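Local coordinates for protein fucose-specific lectin (PDB 6GKE) that binds L-fucose, with strongest preference for alpha-1,6-linked core fucose on glycoproteins, as a homodimer of six-bladed beta-propellers with five sugar sites each, at residues P1-I13 / S277-Q289. The protein carries 1 engineered substitution. Numbering follows the deposited sequence. Where two conformers were deposited one is given.
Sequences PTEFLYTSKIAAI and SVFFQASGVSLQQ. With EDO (1,2-ethanediol), chain I; EDO (1,2-ethanediol), chain B.
Q281 reaches from the last blade into the type II turn L5-S8 and grips the turn's backbone with both ends of its amide. Q281 NE2 donates to L5 O at 2.9 Å, approaching from above the carbonyl plane, while S8 N, closing the turn, reaches the same oxygen from the opposite face. Q281 OE1 accepts from T7 N at 2.8 Å, in its carbonyl plane on a lone pair, and from a water that donates to S8 O. An extended chain, CG anti to the backbone N (chi1 -179°), lays Q281 NE2 over the centre of the F4 ring, 3.1 Å above its plane. F4 CE2 meets L287 CB at 3.5 Å, and S286 O lies at the ring's edge. Nearer the N-terminus, T2 OG1 donates to V285 O at 2.6 Å and accepts from F4 N, an ST turn; another water accepts from T2 N and V285 N, the nitrogen of the cis G284-V285 peptide bond. I10 CD1 packs on L287 CD1 at 3.9 Å. Y6 stacks on Y6 of the second subunit. With no strand pairing between the segments, side-chain bonds to main-chain atoms, besides packing, close the propeller ring.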
# COMPACT_ATOMS: atom_id res chain seq x y z
N PRO A 1 -8.55 0.89 -7.79
CA PRO A 1 -8.00 1.10 -6.46
C PRO A 1 -9.12 1.36 -5.45
O PRO A 1 -10.28 1.56 -5.83
CB PRO A 1 -7.07 2.31 -6.59
CG PRO A 1 -7.63 3.08 -7.75
CD PRO A 1 -8.27 2.04 -8.64
N THR A 2 -8.75 1.34 -4.16
CA THR A 2 -9.69 1.58 -3.08
C THR A 2 -9.10 2.61 -2.12
O THR A 2 -7.98 3.08 -2.32
CB THR A 2 -10.05 0.30 -2.32
OG1 THR A 2 -8.97 0.01 -1.43
CG2 THR A 2 -10.33 -0.88 -3.23
N GLU A 3 -9.86 2.90 -1.06
CA GLU A 3 -9.40 3.85 -0.05
C GLU A 3 -8.86 3.12 1.19
O GLU A 3 -8.58 3.75 2.19
CB GLU A 3 -10.53 4.83 0.24
CG GLU A 3 -10.90 5.62 -1.00
CD GLU A 3 -12.09 6.55 -0.83
OE1 GLU A 3 -13.06 6.16 -0.15
OE2 GLU A 3 -12.03 7.67 -1.39
N PHE A 4 -8.66 1.80 1.08
CA PHE A 4 -8.08 1.00 2.17
C PHE A 4 -6.57 1.28 2.25
O PHE A 4 -5.85 1.01 1.30
CB PHE A 4 -8.35 -0.48 1.87
CG PHE A 4 -8.09 -1.51 2.94
CD1 PHE A 4 -7.78 -1.20 4.26
CD2 PHE A 4 -8.21 -2.85 2.60
CE1 PHE A 4 -7.59 -2.21 5.20
CE2 PHE A 4 -8.02 -3.85 3.54
CZ PHE A 4 -7.72 -3.53 4.84
N LEU A 5 -6.11 1.79 3.39
CA LEU A 5 -4.69 2.07 3.56
C LEU A 5 -3.91 0.75 3.55
O LEU A 5 -4.19 -0.17 4.32
CB LEU A 5 -4.51 2.81 4.89
CG LEU A 5 -3.07 3.14 5.28
CD1 LEU A 5 -2.48 4.21 4.37
CD2 LEU A 5 -3.04 3.58 6.74
N TYR A 6 -2.88 0.69 2.71
CA TYR A 6 -2.04 -0.51 2.64
C TYR A 6 -1.25 -0.63 3.95
O TYR A 6 -0.59 0.33 4.35
CB TYR A 6 -1.09 -0.45 1.44
CG TYR A 6 -0.06 -1.55 1.40
CD1 TYR A 6 -0.43 -2.88 1.42
CD2 TYR A 6 1.29 -1.24 1.35
CE1 TYR A 6 0.52 -3.89 1.38
CE2 TYR A 6 2.24 -2.24 1.29
CZ TYR A 6 1.86 -3.57 1.32
OH TYR A 6 2.82 -4.53 1.26
N THR A 7 -1.33 -1.81 4.56
CA THR A 7 -0.76 -2.15 5.89
C THR A 7 -1.55 -1.49 7.02
O THR A 7 -1.09 -1.48 8.17
CB THR A 7 0.76 -1.96 6.02
OG1 THR A 7 1.14 -0.59 6.14
CG2 THR A 7 1.51 -2.61 4.88
N SER A 8 -2.78 -1.04 6.75
CA SER A 8 -3.73 -0.77 7.81
C SER A 8 -3.87 -2.00 8.71
O SER A 8 -3.93 -3.12 8.23
CB SER A 8 -5.08 -0.45 7.23
OG SER A 8 -6.08 -0.26 8.23
N LYS A 9 -4.03 -1.76 10.02
CA LYS A 9 -4.51 -2.82 10.88
C LYS A 9 -6.01 -2.99 10.65
O LYS A 9 -6.67 -2.18 10.00
CB LYS A 9 -4.13 -2.54 12.34
CG LYS A 9 -2.65 -2.76 12.64
CD LYS A 9 -1.71 -1.70 12.10
CE LYS A 9 -0.35 -1.79 12.75
NZ LYS A 9 0.60 -0.78 12.22
N ILE A 10 -6.53 -4.10 11.18
CA ILE A 10 -7.92 -4.48 11.01
C ILE A 10 -8.45 -4.90 12.38
O ILE A 10 -7.73 -5.49 13.17
CB ILE A 10 -8.07 -5.64 9.99
CG1 ILE A 10 -7.34 -5.35 8.68
CG2 ILE A 10 -9.54 -5.95 9.74
CD1 ILE A 10 -7.24 -6.54 7.76
N ALA A 11 -9.73 -4.62 12.65
CA ALA A 11 -10.41 -5.16 13.83
C ALA A 11 -11.80 -5.62 13.41
O ALA A 11 -12.39 -5.03 12.52
CB ALA A 11 -10.48 -4.14 14.94
N ALA A 12 -12.32 -6.66 14.06
CA ALA A 12 -13.59 -7.23 13.65
C ALA A 12 -14.36 -7.76 14.86
O ALA A 12 -13.77 -8.27 15.81
CB ALA A 12 -13.36 -8.33 12.65
N ILE A 13 -15.69 -7.68 14.75
CA ILE A 13 -16.62 -8.16 15.78
C ILE A 13 -17.79 -8.86 15.08
O ILE A 13 -18.06 -8.65 13.89
CB ILE A 13 -17.12 -7.01 16.68
CG1 ILE A 13 -17.78 -5.90 15.85
CG2 ILE A 13 -15.99 -6.48 17.56
CD1 ILE A 13 -18.45 -4.81 16.64
N SER A 277 -14.99 -15.52 10.95
CA SER A 277 -14.37 -14.77 9.85
C SER A 277 -12.93 -14.44 10.22
O SER A 277 -12.68 -14.01 11.34
CB SER A 277 -15.11 -13.49 9.57
OG SER A 277 -16.45 -13.75 9.17
N VAL A 278 -12.01 -14.61 9.27
CA VAL A 278 -10.63 -14.14 9.45
C VAL A 278 -10.30 -13.23 8.26
O VAL A 278 -10.19 -13.69 7.12
CB VAL A 278 -9.61 -15.28 9.58
CG1 VAL A 278 -8.22 -14.72 9.87
CG2 VAL A 278 -10.00 -16.28 10.65
N PHE A 279 -10.16 -11.94 8.55
CA PHE A 279 -9.96 -10.90 7.55
C PHE A 279 -8.48 -10.74 7.22
O PHE A 279 -7.62 -10.91 8.09
CB PHE A 279 -10.52 -9.57 8.07
CG PHE A 279 -12.00 -9.63 8.28
CD1 PHE A 279 -12.87 -9.34 7.24
CD2 PHE A 279 -12.54 -10.04 9.50
CE1 PHE A 279 -14.24 -9.42 7.42
CE2 PHE A 279 -13.91 -10.13 9.67
CZ PHE A 279 -14.76 -9.83 8.63
N PHE A 280 -8.21 -10.38 5.96
CA PHE A 280 -6.86 -10.12 5.49
C PHE A 280 -6.91 -9.07 4.39
O PHE A 280 -7.98 -8.71 3.88
CB PHE A 280 -6.18 -11.42 5.04
CG PHE A 280 -6.77 -12.12 3.84
CD1 PHE A 280 -7.79 -13.05 3.98
CD2 PHE A 280 -6.26 -11.89 2.57
CE1 PHE A 280 -8.29 -13.72 2.87
CE2 PHE A 280 -6.76 -12.56 1.47
CZ PHE A 280 -7.78 -13.47 1.62
N GLN A 281 -5.72 -8.56 4.03
CA GLN A 281 -5.60 -7.50 3.04
C GLN A 281 -4.84 -8.04 1.83
O GLN A 281 -3.74 -8.59 1.96
CB GLN A 281 -4.90 -6.28 3.64
CG GLN A 281 -4.76 -5.12 2.66
CD GLN A 281 -4.16 -3.90 3.32
OE1 GLN A 281 -3.03 -3.94 3.81
NE2 GLN A 281 -4.90 -2.81 3.36
N ALA A 282 -5.42 -7.82 0.64
CA ALA A 282 -4.92 -8.37 -0.61
C ALA A 282 -4.81 -7.26 -1.66
O ALA A 282 -5.19 -6.12 -1.43
CB ALA A 282 -5.85 -9.46 -1.09
N SER A 283 -4.29 -7.63 -2.83
CA SER A 283 -4.23 -6.71 -3.96
C SER A 283 -5.62 -6.12 -4.22
O SER A 283 -6.63 -6.78 -4.04
CB SER A 283 -3.68 -7.38 -5.18
OG SER A 283 -4.57 -8.38 -5.64
N GLY A 284 -5.64 -4.85 -4.63
CA GLY A 284 -6.91 -4.17 -4.86
C GLY A 284 -6.82 -2.67 -4.66
O GLY A 284 -7.10 -1.91 -5.59
N VAL A 285 -6.44 -2.18 -3.47
CA VAL A 285 -6.16 -2.92 -2.24
C VAL A 285 -7.49 -3.35 -1.61
O VAL A 285 -8.35 -2.51 -1.35
CB VAL A 285 -5.34 -2.03 -1.28
CG1 VAL A 285 -5.22 -2.63 0.11
CG2 VAL A 285 -3.97 -1.71 -1.85
N SER A 286 -7.64 -4.65 -1.34
CA SER A 286 -8.93 -5.20 -0.97
C SER A 286 -8.91 -5.78 0.45
O SER A 286 -7.88 -6.25 0.94
CB SER A 286 -9.40 -6.22 -1.97
OG SER A 286 -8.49 -7.31 -2.07
N LEU A 287 -10.09 -5.74 1.07
CA LEU A 287 -10.37 -6.38 2.35
C LEU A 287 -11.13 -7.67 2.06
O LEU A 287 -12.25 -7.65 1.55
CB LEU A 287 -11.17 -5.41 3.22
CG LEU A 287 -11.57 -5.90 4.61
CD1 LEU A 287 -10.39 -6.42 5.40
CD2 LEU A 287 -12.26 -4.78 5.37
N GLN A 288 -10.46 -8.79 2.36
CA GLN A 288 -10.96 -10.12 2.08
C GLN A 288 -11.16 -10.85 3.40
O GLN A 288 -10.73 -10.39 4.45
CB GLN A 288 -9.94 -10.91 1.26
CG GLN A 288 -9.41 -10.21 0.03
CD GLN A 288 -10.00 -10.69 -1.28
OE1 GLN A 288 -10.64 -11.74 -1.36
NE2 GLN A 288 -9.73 -9.92 -2.32
N GLN A 289 -11.79 -12.03 3.34
CA GLN A 289 -11.86 -12.86 4.52
C GLN A 289 -11.96 -14.34 4.17
O GLN A 289 -12.54 -14.71 3.15
CB GLN A 289 -13.08 -12.53 5.36
CG GLN A 289 -14.38 -12.91 4.68
CD GLN A 289 -15.50 -12.98 5.68
OE1 GLN A 289 -16.36 -12.12 5.72
NE2 GLN A 289 -15.48 -14.02 6.51
C1 EDO I . -2.58 2.23 -1.32
O1 EDO I . -2.66 1.12 -2.21
C2 EDO I . -3.04 2.10 0.13
O2 EDO I . -2.18 2.86 1.06
C1 EDO B . 0.48 2.56 2.58
O1 EDO B . 1.47 1.59 2.92
C2 EDO B . 0.62 3.40 1.31
O2 EDO B . -0.67 3.63 0.65
O HOH W 1 -5.96 0.62 -3.68
O HOH W 2 -2.89 -4.95 6.49